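Long-range contact in EDD domain protein, DegV family (Ruminococcus gnavus, PDB 3JR7), which belongs to the DegV family and probably binds lipids such as fatty acids, its precise cellular role being unknown: residues A[44-56]-A[70-83]. Numbering follows the deposited sequence.
Sequences HVALGIQIEDTQW and KIAESTSCAKTSCP
Lys70, on the last turn of helix 64-73, lies across the hairpin of strands 48-51 and 54-56. Its CB meets the edge of the Trp56 indole near the ring plane, 3.7 Å from CH2. CG, placed anti to the backbone N (chi1 -177°), stays by that edge and also touches Ile51 CG2 at 3.8 Å, the Lys70 and Ile51 side chains running past each other in opposite senses. A bend at chi2 (61°) turns the rest of the chain along the hairpin end, where CE packs against Thr54 OG1 and Ile51 O. Lys70 NZ ends 3.5 Å from both Thr54 OG1 and Glu52 OE1, the latter a salt bridge, weak as a hydrogen bond, at the exposed type II' turn. Thr54 CG2 sits over the centre of the same indole, 3.3 Å above its plane.

Ile51 fills the space between helix and strand: its CG2 presses on Ser74 CB at 3.4 Å and its CG1 on Ala78 CB, while its CD1 rests against Ile71 CG1 at 4.0 Å. Beyond it, strand 79-81 pairs antiparallel with 48-51 through four backbone bonds: Gln50 N to Lys79 O and Lys79 N to Gln50 O, both 2.8 Å and nearly straight, and two between Gly48 and Ser81. Between these pairs, Ile49 and Thr80 lie side by side and touch Ile284 of helix 283-289; Thr80 OG1 is hydrogen-bonded to Tyr288 OH.

Backbone bonding and apolar contacts thus carry this small antiparallel subsheet, while the long salt bridge probably adds little. Leu47, Thr80, Ser81 and Cys82 border a pocket holding a polyether, probably from the crystallisation liquor, consistent with a lipid site.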
loop_
_atom_site.group_PDB
_atom_site.type_symbol
_atom_site.label_atom_id
_atom_site.label_comp_id
_atom_site.label_asym_id
_atom_site.label_seq_id
_atom_site.Cartn_x
_atom_site.Cartn_y
_atom_site.Cartn_z
ATOM N N HIS A 44 -3.115 8.496 -9.582
ATOM C CA HIS A 44 -2.172 8.597 -8.471
ATOM C C HIS A 44 -2.012 10.067 -8.094
ATOM O O HIS A 44 -2.048 10.933 -8.952
ATOM C CB HIS A 44 -0.752 8.084 -8.819
ATOM C CG HIS A 44 -0.580 6.595 -8.759
ATOM N ND1 HIS A 44 -0.926 5.845 -7.644
ATOM C CD2 HIS A 44 0.005 5.732 -9.624
ATOM C CE1 HIS A 44 -0.606 4.581 -7.847
ATOM N NE2 HIS A 44 -0.057 4.478 -9.051
ATOM N N VAL A 45 -1.774 10.302 -6.811
ATOM C CA VAL A 45 -1.234 11.537 -6.264
ATOM C C VAL A 45 0.113 11.195 -5.668
ATOM O O VAL A 45 0.215 10.326 -4.769
ATOM C CB VAL A 45 -2.202 12.177 -5.231
ATOM C CG1 VAL A 45 -1.573 13.339 -4.512
ATOM C CG2 VAL A 45 -3.452 12.652 -5.965
ATOM N N ALA A 46 1.159 11.841 -6.183
ATOM C CA ALA A 46 2.543 11.443 -5.911
ATOM C C ALA A 46 3.058 11.953 -4.595
ATOM O O ALA A 46 2.801 13.118 -4.207
ATOM C CB ALA A 46 3.468 11.924 -7.062
ATOM N N LEU A 47 3.765 11.074 -3.887
ATOM C CA LEU A 47 4.588 11.486 -2.768
ATOM C C LEU A 47 5.958 11.935 -3.251
ATOM O O LEU A 47 6.311 11.728 -4.414
ATOM C CB LEU A 47 4.766 10.328 -1.770
ATOM C CG LEU A 47 3.619 10.098 -0.804
ATOM C CD1 LEU A 47 2.504 9.212 -1.420
ATOM C CD2 LEU A 47 4.149 9.541 0.525
ATOM N N GLY A 48 6.722 12.546 -2.354
ATOM C CA GLY A 48 8.127 12.935 -2.635
ATOM C C GLY A 48 9.130 11.979 -2.026
ATOM O O GLY A 48 8.863 11.379 -0.996
ATOM N N ILE A 49 10.301 11.837 -2.663
ATOM C CA ILE A 49 11.392 11.036 -2.105
ATOM C C ILE A 49 12.625 11.911 -2.131
ATOM O O ILE A 49 12.877 12.555 -3.119
ATOM C CB ILE A 49 11.665 9.755 -2.912
ATOM C CG1 ILE A 49 10.495 8.784 -2.821
ATOM C CG2 ILE A 49 12.996 9.041 -2.446
ATOM C CD1 ILE A 49 10.392 7.887 -4.060
ATOM N N GLN A 50 13.346 11.918 -1.027
ATOM C CA GLN A 50 14.559 12.720 -0.855
ATOM C C GLN A 50 15.734 11.848 -0.384
ATOM O O GLN A 50 15.678 11.235 0.680
ATOM C CB GLN A 50 14.273 13.837 0.153
ATOM C CG GLN A 50 13.040 14.689 -0.284
ATOM C CD GLN A 50 11.685 14.228 0.321
ATOM O OE1 GLN A 50 11.628 13.757 1.462
ATOM N NE2 GLN A 50 10.601 14.433 -0.425
ATOM N N ILE A 51 16.782 11.782 -1.203
ATOM C CA ILE A 51 17.994 11.009 -0.896
ATOM C C ILE A 51 19.196 11.915 -1.214
ATOM O O ILE A 51 19.393 12.306 -2.355
ATOM C CB ILE A 51 18.120 9.733 -1.731
ATOM C CG1 ILE A 51 16.928 8.815 -1.487
ATOM C CG2 ILE A 51 19.429 8.974 -1.341
ATOM C CD1 ILE A 51 16.681 7.841 -2.593
ATOM N N GLU A 52 19.929 12.288 -0.189
ATOM C CA GLU A 52 21.053 13.240 -0.340
ATOM C C GLU A 52 20.535 14.531 -0.973
ATOM O O GLU A 52 19.702 15.178 -0.344
ATOM C CB GLU A 52 22.217 12.569 -1.075
ATOM C CG GLU A 52 22.833 11.509 -0.186
ATOM C CD GLU A 52 23.946 10.694 -0.845
ATOM O OE1 GLU A 52 23.909 10.439 -2.089
ATOM O OE2 GLU A 52 24.839 10.287 -0.069
ATOM N N ASP A 53 20.965 14.904 -2.180
ATOM C CA ASP A 53 20.513 16.192 -2.793
ATOM C C ASP A 53 19.551 15.977 -3.915
ATOM O O ASP A 53 19.215 16.924 -4.671
ATOM C CB ASP A 53 21.709 16.969 -3.348
ATOM C CG ASP A 53 22.640 17.420 -2.264
ATOM O OD1 ASP A 53 22.209 18.237 -1.400
ATOM O OD2 ASP A 53 23.800 16.928 -2.277
ATOM N N THR A 54 19.139 14.727 -4.073
ATOM C CA THR A 54 18.190 14.393 -5.075
ATOM C C THR A 54 16.811 14.450 -4.396
ATOM O O THR A 54 16.614 14.015 -3.269
ATOM C CB THR A 54 18.477 13.005 -5.669
ATOM O OG1 THR A 54 19.830 12.974 -6.145
ATOM C CG2 THR A 54 17.501 12.700 -6.801
ATOM N N GLN A 55 15.890 15.057 -5.101
ATOM C CA GLN A 55 14.536 15.169 -4.668
ATOM C C GLN A 55 13.808 14.678 -5.857
ATOM O O GLN A 55 13.952 15.285 -6.932
ATOM C CB GLN A 55 14.158 16.613 -4.511
ATOM C CG GLN A 55 14.419 17.192 -3.212
ATOM C CD GLN A 55 13.984 18.636 -3.214
ATOM O OE1 GLN A 55 13.122 19.037 -4.025
ATOM N NE2 GLN A 55 14.582 19.441 -2.339
ATOM N N TRP A 56 13.038 13.614 -5.681
ATOM C CA TRP A 56 12.267 13.032 -6.754
ATOM C C TRP A 56 10.771 12.959 -6.394
ATOM O O TRP A 56 10.412 12.941 -5.232
ATOM C CB TRP A 56 12.711 11.594 -6.962
ATOM C CG TRP A 56 13.931 11.365 -7.797
ATOM C CD1 TRP A 56 14.252 11.966 -8.987
ATOM C CD2 TRP A 56 14.933 10.378 -7.561
ATOM N NE1 TRP A 56 15.426 11.422 -9.493
ATOM C CE2 TRP A 56 15.861 10.453 -8.627
ATOM C CE3 TRP A 56 15.144 9.447 -6.551
ATOM C CZ2 TRP A 56 16.973 9.622 -8.702
ATOM C CZ3 TRP A 56 16.243 8.626 -6.626
ATOM C CH2 TRP A 56 17.150 8.717 -7.690
ATOM N N LYS A 70 20.489 4.540 -6.260
ATOM C CA LYS A 70 20.694 5.717 -5.424
ATOM C C LYS A 70 20.656 5.381 -3.933
ATOM O O LYS A 70 21.482 5.873 -3.131
ATOM C CB LYS A 70 19.673 6.810 -5.784
ATOM C CG LYS A 70 19.858 8.093 -5.013
ATOM C CD LYS A 70 21.235 8.741 -5.280
ATOM C CE LYS A 70 21.272 10.186 -4.798
ATOM N NZ LYS A 70 22.521 10.879 -5.238
ATOM N N ILE A 71 19.688 4.561 -3.528
ATOM C CA ILE A 71 19.653 4.075 -2.129
ATOM C C ILE A 71 20.952 3.357 -1.751
ATOM O O ILE A 71 21.505 3.529 -0.647
ATOM C CB ILE A 71 18.448 3.119 -1.867
ATOM C CG1 ILE A 71 17.097 3.881 -1.991
ATOM C CG2 ILE A 71 18.610 2.403 -0.500
ATOM C CD1 ILE A 71 15.884 2.930 -2.190
ATOM N N ALA A 72 21.406 2.491 -2.639
ATOM C CA ALA A 72 22.592 1.663 -2.322
ATOM C C ALA A 72 23.837 2.553 -2.174
ATOM O O ALA A 72 24.686 2.321 -1.305
ATOM C CB ALA A 72 22.783 0.609 -3.393
ATOM N N GLU A 73 23.922 3.587 -3.006
ATOM C CA GLU A 73 25.063 4.529 -2.987
ATOM C C GLU A 73 25.051 5.459 -1.816
ATOM O O GLU A 73 26.101 5.769 -1.269
ATOM C CB GLU A 73 25.058 5.394 -4.241
ATOM C CG GLU A 73 25.533 4.624 -5.414
ATOM C CD GLU A 73 24.950 5.099 -6.726
ATOM O OE1 GLU A 73 24.629 6.320 -6.854
ATOM O OE2 GLU A 73 24.797 4.223 -7.607
ATOM N N SER A 74 23.864 5.923 -1.443
ATOM C CA SER A 74 23.747 6.894 -0.388
ATOM C C SER A 74 23.951 6.307 1.000
ATOM O O SER A 74 23.224 5.409 1.452
ATOM C CB SER A 74 22.369 7.558 -0.418
ATOM O OG SER A 74 22.134 8.156 0.839
ATOM N N THR A 75 24.866 6.910 1.724
ATOM C CA THR A 75 25.138 6.498 3.077
ATOM C C THR A 75 24.019 6.954 4.018
ATOM O O THR A 75 23.695 6.264 4.980
ATOM C CB THR A 75 26.485 7.073 3.564
ATOM O OG1 THR A 75 26.597 6.826 4.962
ATOM C CG2 THR A 75 26.556 8.554 3.325
ATOM N N SER A 76 23.404 8.094 3.741
ATOM C CA SER A 76 22.295 8.503 4.572
ATOM C C SER A 76 20.948 7.897 4.072
ATOM O O SER A 76 20.683 7.683 2.888
ATOM C CB SER A 76 22.219 10.009 4.647
ATOM O OG SER A 76 22.163 10.506 3.330
ATOM N N CYS A 77 20.130 7.609 5.049
ATOM C CA CYS A 77 18.826 7.035 4.880
ATOM C C CYS A 77 17.870 7.926 4.040
ATOM O O CYS A 77 17.851 9.148 4.195
ATOM C CB CYS A 77 18.314 6.873 6.295
ATOM S SG CYS A 77 16.854 6.032 6.321
ATOM N N ALA A 78 17.107 7.338 3.124
ATOM C CA ALA A 78 16.139 8.108 2.332
ATOM C C ALA A 78 15.058 8.746 3.237
ATOM O O ALA A 78 14.777 8.243 4.310
ATOM C CB ALA A 78 15.493 7.243 1.262
ATOM N N LYS A 79 14.502 9.867 2.800
ATOM C CA LYS A 79 13.394 10.553 3.511
ATOM C C LYS A 79 12.286 10.677 2.498
ATOM O O LYS A 79 12.546 10.641 1.299
ATOM C CB LYS A 79 13.777 11.958 3.990
ATOM C CG LYS A 79 14.870 12.026 5.061
ATOM C CD LYS A 79 14.592 11.130 6.295
ATOM C CE LYS A 79 15.894 10.479 6.792
ATOM N NZ LYS A 79 15.772 9.716 8.100
ATOM N N THR A 80 11.053 10.800 2.976
ATOM C CA THR A 80 9.901 10.867 2.075
ATOM C C THR A 80 8.943 11.970 2.544
ATOM O O THR A 80 9.033 12.441 3.693
ATOM C CB THR A 80 9.206 9.492 1.962
ATOM O OG1 THR A 80 8.817 8.996 3.252
ATOM C CG2 THR A 80 10.156 8.461 1.276
ATOM N N SER A 81 8.041 12.401 1.669
ATOM C CA SER A 81 7.046 13.393 2.085
ATOM C C SER A 81 5.695 13.045 1.499
ATOM O O SER A 81 5.618 12.621 0.359
ATOM C CB SER A 81 7.446 14.828 1.645
ATOM O OG SER A 81 7.809 14.866 0.281
ATOM N N CYS A 82 4.633 13.281 2.262
ATOM C CA CYS A 82 3.281 12.985 1.770
ATOM C C CYS A 82 2.844 14.060 0.747
ATOM O O CYS A 82 3.472 15.100 0.628
ATOM C CB CYS A 82 2.325 12.890 2.955
ATOM S SG CYS A 82 2.101 14.503 3.814
ATOM N N PRO A 83 1.792 13.804 -0.036
ATOM C CA PRO A 83 1.333 14.854 -0.953
ATOM C C PRO A 83 0.727 15.991 -0.167
ATOM O O PRO A 83 0.323 15.768 0.976
ATOM C CB PRO A 83 0.218 14.159 -1.741
ATOM C CG PRO A 83 0.428 12.713 -1.515
ATOM C CD PRO A 83 0.947 12.607 -0.132
#